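Local coordinates for YCAC GENE product (Escherichia coli, PDB 1YAC), which is probably a hydrolase of the isochorismatase family, of unknown specificity, built as an octamer of three-layer alpha-beta-alpha subunits, at residues A[40-45]-A[188-193]; A[135-140]-A[150-155]; A[46-51]-A[73-78]. All coordinates share one frame; numbering follows the deposited sequence.

How the contacts relate
From the N terminus, strand 13-18 is followed by helix 33-49, which serves two of the contacts: its middle enters contact 1 and its last turn enters contact 3. Contact 3 closes a short loop that holds strand 54-59 and ends where helix 70-75 gives out. Contact 2 closes a tighter loop later on, from the end of strand 132-136 to helix 145-158. Contact 1 closes the longest loop, 142 residues between its segments, bringing 188-193 back to helix 33-49, so the other two nest inside it, one after the other. Contact 1 touches both: Asp45 reaches Gln75 of contact 3, and Leu43 packs on Ala139 of contact 2. Contacts 2 and 3 do not meet.

Contact 1: residues A[40-45]-A[188-193]; sequences VLALGD and SNHIPD
His190 lays one face of its imidazole on helix 33-49 and sends its NE2-H to Asp45. The hydrogen bond from His190 NE2 to Asp45 OD2 is 2.8 Å long and almost straight, 173° at the hydrogen. The oxygen lies in the ring plane at the edge, yet the ring meets the carboxylate from above, the two planes being 63° apart. Under the ring, Ala42 CA sits 3.5 Å from the centroid, close to the normal, in a CH-pi contact, while Ala42 CB comes to 3.5 Å from His190 CG.

The opposite face is covered by Asn189 CB, and this sandwich, together with the NE2 bond, limits the ring's rotation. His190 CG is anti to the carbonyl carbon (chi1 -61°), carrying the ring toward helix 33-49. Asp45 OD2 also accepts from a water, 2.8 Å away, that in turn receives a bond from Asn189 ND2. OD1 of the same carboxylate is bonded by Gln75 NE2, which steadies the acceptor. Asn38 ND2 bonds His190 O, and Trp165 packs on Ala42. At its heart is a His-carboxylate hydrogen bond, joining the C-terminal part of helix 180-190 to helix 33-49 in one helical layer of the alpha-beta-alpha sandwich.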
# COMPACT_ATOMS: atom_id res chain seq x y z
N VAL A 40 2.76 21.07 9.75
CA VAL A 40 2.12 21.98 10.69
C VAL A 40 3.05 23.18 10.96
O VAL A 40 2.61 24.35 10.97
CB VAL A 40 1.79 21.27 12.03
CG1 VAL A 40 1.30 22.27 13.09
CG2 VAL A 40 0.72 20.20 11.79
N LEU A 41 4.34 22.90 11.15
CA LEU A 41 5.29 23.98 11.40
C LEU A 41 5.47 24.84 10.15
O LEU A 41 5.73 26.03 10.24
CB LEU A 41 6.64 23.41 11.87
CG LEU A 41 6.57 22.60 13.17
CD1 LEU A 41 7.97 22.18 13.58
CD2 LEU A 41 5.92 23.43 14.27
N ALA A 42 5.34 24.22 8.98
CA ALA A 42 5.48 24.95 7.72
C ALA A 42 4.35 25.96 7.63
O ALA A 42 4.58 27.12 7.26
CB ALA A 42 5.42 23.99 6.54
N LEU A 43 3.14 25.53 8.00
CA LEU A 43 1.95 26.38 7.98
C LEU A 43 2.12 27.54 8.95
O LEU A 43 1.80 28.68 8.63
CB LEU A 43 0.68 25.58 8.33
CG LEU A 43 -0.64 26.38 8.33
CD1 LEU A 43 -0.87 27.10 6.99
CD2 LEU A 43 -1.79 25.42 8.63
N GLY A 44 2.61 27.25 10.15
CA GLY A 44 2.83 28.32 11.10
C GLY A 44 3.85 29.33 10.55
O GLY A 44 3.64 30.55 10.61
N ASP A 45 4.94 28.82 9.97
CA ASP A 45 5.99 29.66 9.42
C ASP A 45 5.49 30.53 8.28
O ASP A 45 5.89 31.70 8.16
CB ASP A 45 7.18 28.83 8.93
CG ASP A 45 8.07 28.34 10.05
OD1 ASP A 45 7.77 28.55 11.25
OD2 ASP A 45 9.11 27.75 9.72
N SER A 188 13.26 25.84 1.89
CA SER A 188 14.43 25.09 2.32
C SER A 188 14.23 24.46 3.71
O SER A 188 14.64 23.32 3.95
CB SER A 188 15.67 26.01 2.32
OG SER A 188 16.83 25.31 2.72
N ASN A 189 13.58 25.19 4.60
CA ASN A 189 13.32 24.71 5.96
C ASN A 189 12.27 23.61 6.05
O ASN A 189 12.24 22.86 7.02
CB ASN A 189 12.87 25.85 6.87
CG ASN A 189 13.98 26.87 7.12
OD1 ASN A 189 15.15 26.50 7.16
ND2 ASN A 189 13.64 28.13 7.13
N HIS A 190 11.42 23.51 5.02
CA HIS A 190 10.34 22.55 5.03
C HIS A 190 10.22 21.54 3.88
O HIS A 190 9.28 20.75 3.84
CB HIS A 190 9.01 23.28 5.24
CG HIS A 190 8.96 24.01 6.54
ND1 HIS A 190 8.88 23.37 7.76
CD2 HIS A 190 9.01 25.34 6.82
CE1 HIS A 190 8.87 24.26 8.73
NE2 HIS A 190 8.95 25.46 8.19
N ILE A 191 11.19 21.56 2.98
CA ILE A 191 11.18 20.61 1.86
C ILE A 191 12.63 20.13 1.68
O ILE A 191 13.42 20.77 0.99
CB ILE A 191 10.70 21.29 0.55
CG1 ILE A 191 9.37 22.02 0.79
CG2 ILE A 191 10.55 20.25 -0.56
CD1 ILE A 191 8.99 22.94 -0.36
N PRO A 192 12.99 19.00 2.32
CA PRO A 192 14.35 18.46 2.20
C PRO A 192 14.87 18.41 0.76
O PRO A 192 16.02 18.77 0.50
CB PRO A 192 14.21 17.06 2.79
CG PRO A 192 13.23 17.29 3.92
CD PRO A 192 12.18 18.18 3.24
N ASP A 193 14.02 18.01 -0.18
CA ASP A 193 14.42 17.93 -1.58
C ASP A 193 14.83 19.29 -2.14
O ASP A 193 15.81 19.39 -2.87
CB ASP A 193 13.29 17.31 -2.44
CG ASP A 193 13.02 15.83 -2.11
OD1 ASP A 193 13.99 15.07 -1.86
OD2 ASP A 193 11.84 15.44 -2.10
O HOH W 1 10.74 28.51 7.58

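Contact 2: residues A[135-140]-A[150-155]; sequences VVTDAS and SAWDRM. Unlike the reference sequence in segment 150-155: Met155 (reference Leu).
Thr137 overlaps the rim of the Trp152 indole, with CG2 3.4 Å above the ring plane and offset toward NE1. The nearest ring atom to CG2 is NE1 at 3.6 Å, and Thr137 CB comes equally close to CZ2, so the threonine lies along the NE1-CE2-CZ2 side of the indole. With chi1 at 62°, OG1 lies between the backbone N and the carbonyl carbon, which leaves CG2 beside the N and turned to the indole. OG1 bonds Met163 O of its own chain and Ser150 OG of a neighbouring subunit.

The indole N-H is used in its own plane: it gives a bond to a water 2.9 Å from NE1, and that water donates to Thr137 O. One turn along the helix, Met155, where the reference sequence has leucine, bends at chi3 (-71°) and crosses Val135 at about a right angle. Its SD lies 3.8 Å from Val135 CG2 and its CE near CG1.

These pairs join strand 132-136 and the turn after it to helix 145-158, the first two elements of a beta-alpha-beta unit completed by strand 161-163. No direct hydrogen bond crosses between the segments; the chemistry implies an interface held by apolar packing, with a single water relaying the buried indole N-H to a backbone carbonyl.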
# COMPACT_ATOMS: atom_id res chain seq x y z
N VAL A 135 -8.98 24.86 3.03
CA VAL A 135 -8.55 23.86 4.01
C VAL A 135 -7.15 23.36 3.68
O VAL A 135 -6.88 23.01 2.52
CB VAL A 135 -9.53 22.67 4.01
CG1 VAL A 135 -9.04 21.54 4.91
CG2 VAL A 135 -10.92 23.15 4.44
N VAL A 136 -6.24 23.38 4.65
CA VAL A 136 -4.88 22.88 4.42
C VAL A 136 -4.93 21.40 4.81
O VAL A 136 -4.73 21.04 5.98
CB VAL A 136 -3.84 23.65 5.25
CG1 VAL A 136 -2.46 23.37 4.72
CG2 VAL A 136 -4.10 25.15 5.19
N THR A 137 -5.15 20.55 3.82
CA THR A 137 -5.32 19.12 4.04
C THR A 137 -4.09 18.37 4.52
O THR A 137 -4.21 17.27 5.08
CB THR A 137 -5.87 18.43 2.78
OG1 THR A 137 -4.95 18.58 1.71
CG2 THR A 137 -7.21 19.04 2.38
N ASP A 138 -2.90 18.91 4.24
CA ASP A 138 -1.69 18.25 4.70
C ASP A 138 -1.18 18.76 6.06
O ASP A 138 -0.17 18.26 6.56
CB ASP A 138 -0.60 18.19 3.61
CG ASP A 138 -0.06 19.55 3.22
OD1 ASP A 138 -0.64 20.59 3.60
OD2 ASP A 138 0.97 19.56 2.51
N ALA A 139 -1.89 19.72 6.65
CA ALA A 139 -1.56 20.24 7.98
C ALA A 139 -2.74 19.95 8.94
O ALA A 139 -2.83 20.53 10.02
CB ALA A 139 -1.25 21.73 7.93
N SER A 140 -3.66 19.10 8.49
CA SER A 140 -4.82 18.68 9.28
C SER A 140 -4.69 17.17 9.39
O SER A 140 -4.28 16.52 8.43
CB SER A 140 -6.12 19.04 8.56
OG SER A 140 -6.23 20.45 8.40
N SER A 150 -13.67 11.13 3.80
CA SER A 150 -15.08 11.41 4.03
C SER A 150 -15.23 12.91 4.32
O SER A 150 -16.12 13.59 3.78
CB SER A 150 -15.61 10.56 5.19
OG SER A 150 -15.70 9.19 4.79
N ALA A 151 -14.31 13.44 5.12
CA ALA A 151 -14.31 14.85 5.47
C ALA A 151 -14.03 15.71 4.23
O ALA A 151 -14.66 16.74 4.04
CB ALA A 151 -13.26 15.12 6.55
N TRP A 152 -13.05 15.30 3.41
CA TRP A 152 -12.73 16.05 2.19
C TRP A 152 -13.97 16.17 1.34
O TRP A 152 -14.26 17.25 0.83
CB TRP A 152 -11.68 15.35 1.33
CG TRP A 152 -10.31 15.51 1.83
CD1 TRP A 152 -9.93 15.93 3.07
CD2 TRP A 152 -9.11 15.15 1.13
NE1 TRP A 152 -8.56 15.84 3.19
CE2 TRP A 152 -8.04 15.36 2.02
CE3 TRP A 152 -8.85 14.67 -0.16
CZ2 TRP A 152 -6.70 15.10 1.66
CZ3 TRP A 152 -7.51 14.41 -0.52
CH2 TRP A 152 -6.46 14.63 0.40
N ASP A 153 -14.66 15.05 1.15
CA ASP A 153 -15.87 15.04 0.35
C ASP A 153 -16.90 16.02 0.91
O ASP A 153 -17.45 16.86 0.18
CB ASP A 153 -16.48 13.63 0.32
CG ASP A 153 -17.66 13.54 -0.64
OD1 ASP A 153 -18.80 13.84 -0.21
OD2 ASP A 153 -17.46 13.20 -1.82
N ARG A 154 -17.10 15.96 2.22
CA ARG A 154 -18.06 16.83 2.89
C ARG A 154 -17.71 18.32 2.75
O ARG A 154 -18.58 19.15 2.46
CB ARG A 154 -18.21 16.44 4.36
CG ARG A 154 -19.48 17.00 5.00
CD ARG A 154 -19.60 16.64 6.47
NE ARG A 154 -20.91 17.02 6.99
CZ ARG A 154 -21.19 17.21 8.27
NH1 ARG A 154 -20.25 17.04 9.19
NH2 ARG A 154 -22.41 17.58 8.63
N MET A 155 -16.44 18.66 2.93
CA MET A 155 -16.01 20.06 2.83
C MET A 155 -16.05 20.57 1.39
O MET A 155 -16.54 21.67 1.12
CB MET A 155 -14.62 20.24 3.45
CG MET A 155 -14.61 19.97 4.95
SD MET A 155 -13.02 20.23 5.73
CE MET A 155 -12.05 18.86 5.10
O HOH W 2 -6.74 16.20 5.42

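Contact 3: residues A[46-51]-A[73-78]; sequences LAKYFN and KAQFPD
Gln75 O, near the C-terminal end of helix 70-75, receives the ammonium of Lys48: NZ to O is 2.7 Å, and the C=O...donor angle of 171° puts the nitrogen almost straight out from the carbonyl. As a carbonyl of the last turn of helix 70-75, it lies at the negative end of the helix dipole, which would probably favour a cation here. Lys48 gets there by leaving its helix with CG anti to the backbone N (chi1 177°) and then bending at chi2 and chi3. Its aliphatic part runs past Gln75 in the opposite direction, CD lying 4.0 Å from Gln75 CG and CB at the same separation from Gln75 NE2; the Gln75 amide is turned to Asp45.

Phe76 also runs alongside the lysine in the opposite direction. Its CE1 is 3.8 Å from Lys48 CE, and the neighbouring CZ is 3.8 Å from Ala47 CB. Over one face of this ring, toward the rim, sits CG of the preceding Gln75. Replacing Phe76 with an alanine would probably open a gap beside Ala47 CB and take away the ring that Lys48 CE rests against.

The chain leaves helix 33-49 through a Schellman motif, with Asn51 at positive phi. The contact thus fastens the C-terminal turn of helix 33-49 to the end of helix 70-75, and both Ala47 and Phe76 also touch Thr54 of strand 54-59, with Leu56 of that strand against Phe76; Leu46 and Phe50 pack on helix 165-173.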
# COMPACT_ATOMS: atom_id res chain seq x y z
N LEU A 46 4.62 29.98 7.43
CA LEU A 46 4.11 30.78 6.32
C LEU A 46 3.14 31.84 6.82
O LEU A 46 3.14 32.97 6.31
CB LEU A 46 3.50 29.90 5.21
CG LEU A 46 2.11 29.27 5.33
CD1 LEU A 46 1.01 30.27 4.95
CD2 LEU A 46 2.04 28.05 4.41
N ALA A 47 2.35 31.51 7.84
CA ALA A 47 1.42 32.48 8.40
C ALA A 47 2.22 33.66 8.94
O ALA A 47 1.86 34.83 8.73
CB ALA A 47 0.61 31.85 9.52
N LYS A 48 3.32 33.35 9.62
CA LYS A 48 4.19 34.38 10.17
C LYS A 48 4.88 35.16 9.05
O LYS A 48 4.88 36.40 9.05
CB LYS A 48 5.23 33.74 11.10
CG LYS A 48 6.23 34.73 11.67
CD LYS A 48 5.99 35.01 13.14
CE LYS A 48 4.62 35.59 13.41
NZ LYS A 48 4.52 36.03 14.83
N TYR A 49 5.43 34.44 8.08
CA TYR A 49 6.13 35.06 6.95
C TYR A 49 5.26 36.05 6.18
O TYR A 49 5.70 37.15 5.84
CB TYR A 49 6.66 33.99 5.99
CG TYR A 49 7.30 34.57 4.75
CD1 TYR A 49 8.47 35.33 4.84
CD2 TYR A 49 6.72 34.40 3.50
CE1 TYR A 49 9.05 35.89 3.70
CE2 TYR A 49 7.29 34.96 2.36
CZ TYR A 49 8.46 35.70 2.47
OH TYR A 49 9.04 36.23 1.34
N PHE A 50 4.04 35.63 5.85
CA PHE A 50 3.11 36.48 5.13
C PHE A 50 2.39 37.46 6.04
O PHE A 50 1.55 38.22 5.57
CB PHE A 50 2.09 35.63 4.36
CG PHE A 50 2.68 34.88 3.21
CD1 PHE A 50 3.14 35.57 2.08
CD2 PHE A 50 2.85 33.50 3.27
CE1 PHE A 50 3.75 34.90 1.04
CE2 PHE A 50 3.47 32.81 2.22
CZ PHE A 50 3.93 33.52 1.10
N ASN A 51 2.67 37.42 7.34
CA ASN A 51 2.02 38.34 8.27
C ASN A 51 0.50 38.25 8.25
O ASN A 51 -0.18 39.27 8.25
CB ASN A 51 2.40 39.78 7.93
CG ASN A 51 3.64 40.22 8.61
OD1 ASN A 51 4.69 40.37 8.00
ND2 ASN A 51 3.54 40.47 9.88
N LYS A 73 2.40 28.28 20.06
CA LYS A 73 2.25 29.22 21.17
C LYS A 73 3.38 30.25 21.14
O LYS A 73 3.16 31.46 21.25
CB LYS A 73 2.33 28.41 22.46
CG LYS A 73 1.75 29.05 23.69
CD LYS A 73 1.75 28.01 24.79
CE LYS A 73 1.01 26.74 24.32
NZ LYS A 73 1.45 25.49 25.03
N ALA A 74 4.61 29.76 20.95
CA ALA A 74 5.80 30.60 20.90
C ALA A 74 5.82 31.51 19.67
O ALA A 74 6.28 32.65 19.74
CB ALA A 74 7.06 29.73 20.93
N GLN A 75 5.32 31.00 18.55
CA GLN A 75 5.32 31.75 17.30
C GLN A 75 4.28 32.86 17.20
O GLN A 75 4.49 33.85 16.50
CB GLN A 75 5.16 30.78 16.13
CG GLN A 75 5.38 31.41 14.77
CD GLN A 75 5.62 30.37 13.70
OE1 GLN A 75 4.83 29.40 13.66
NE2 GLN A 75 6.60 30.50 12.93
N PHE A 76 3.16 32.69 17.88
CA PHE A 76 2.08 33.67 17.84
C PHE A 76 1.70 34.08 19.26
O PHE A 76 0.57 33.87 19.69
CB PHE A 76 0.88 33.06 17.11
CG PHE A 76 1.18 32.63 15.70
CD1 PHE A 76 1.27 33.57 14.68
CD2 PHE A 76 1.44 31.29 15.42
CE1 PHE A 76 1.62 33.19 13.38
CE2 PHE A 76 1.80 30.89 14.12
CZ PHE A 76 1.88 31.84 13.10
N PRO A 77 2.64 34.72 19.98
CA PRO A 77 2.35 35.13 21.36
C PRO A 77 1.26 36.18 21.52
O PRO A 77 0.60 36.22 22.55
CB PRO A 77 3.71 35.64 21.85
CG PRO A 77 4.33 36.18 20.60
CD PRO A 77 3.99 35.13 19.58
N ASP A 78 1.05 37.01 20.50
CA ASP A 78 0.03 38.05 20.58
C ASP A 78 -1.28 37.71 19.87
O ASP A 78 -2.22 38.50 19.89
CB ASP A 78 0.57 39.37 20.04
CG ASP A 78 1.69 39.95 20.89
OD1 ASP A 78 1.77 39.62 22.09
OD2 ASP A 78 2.48 40.76 20.36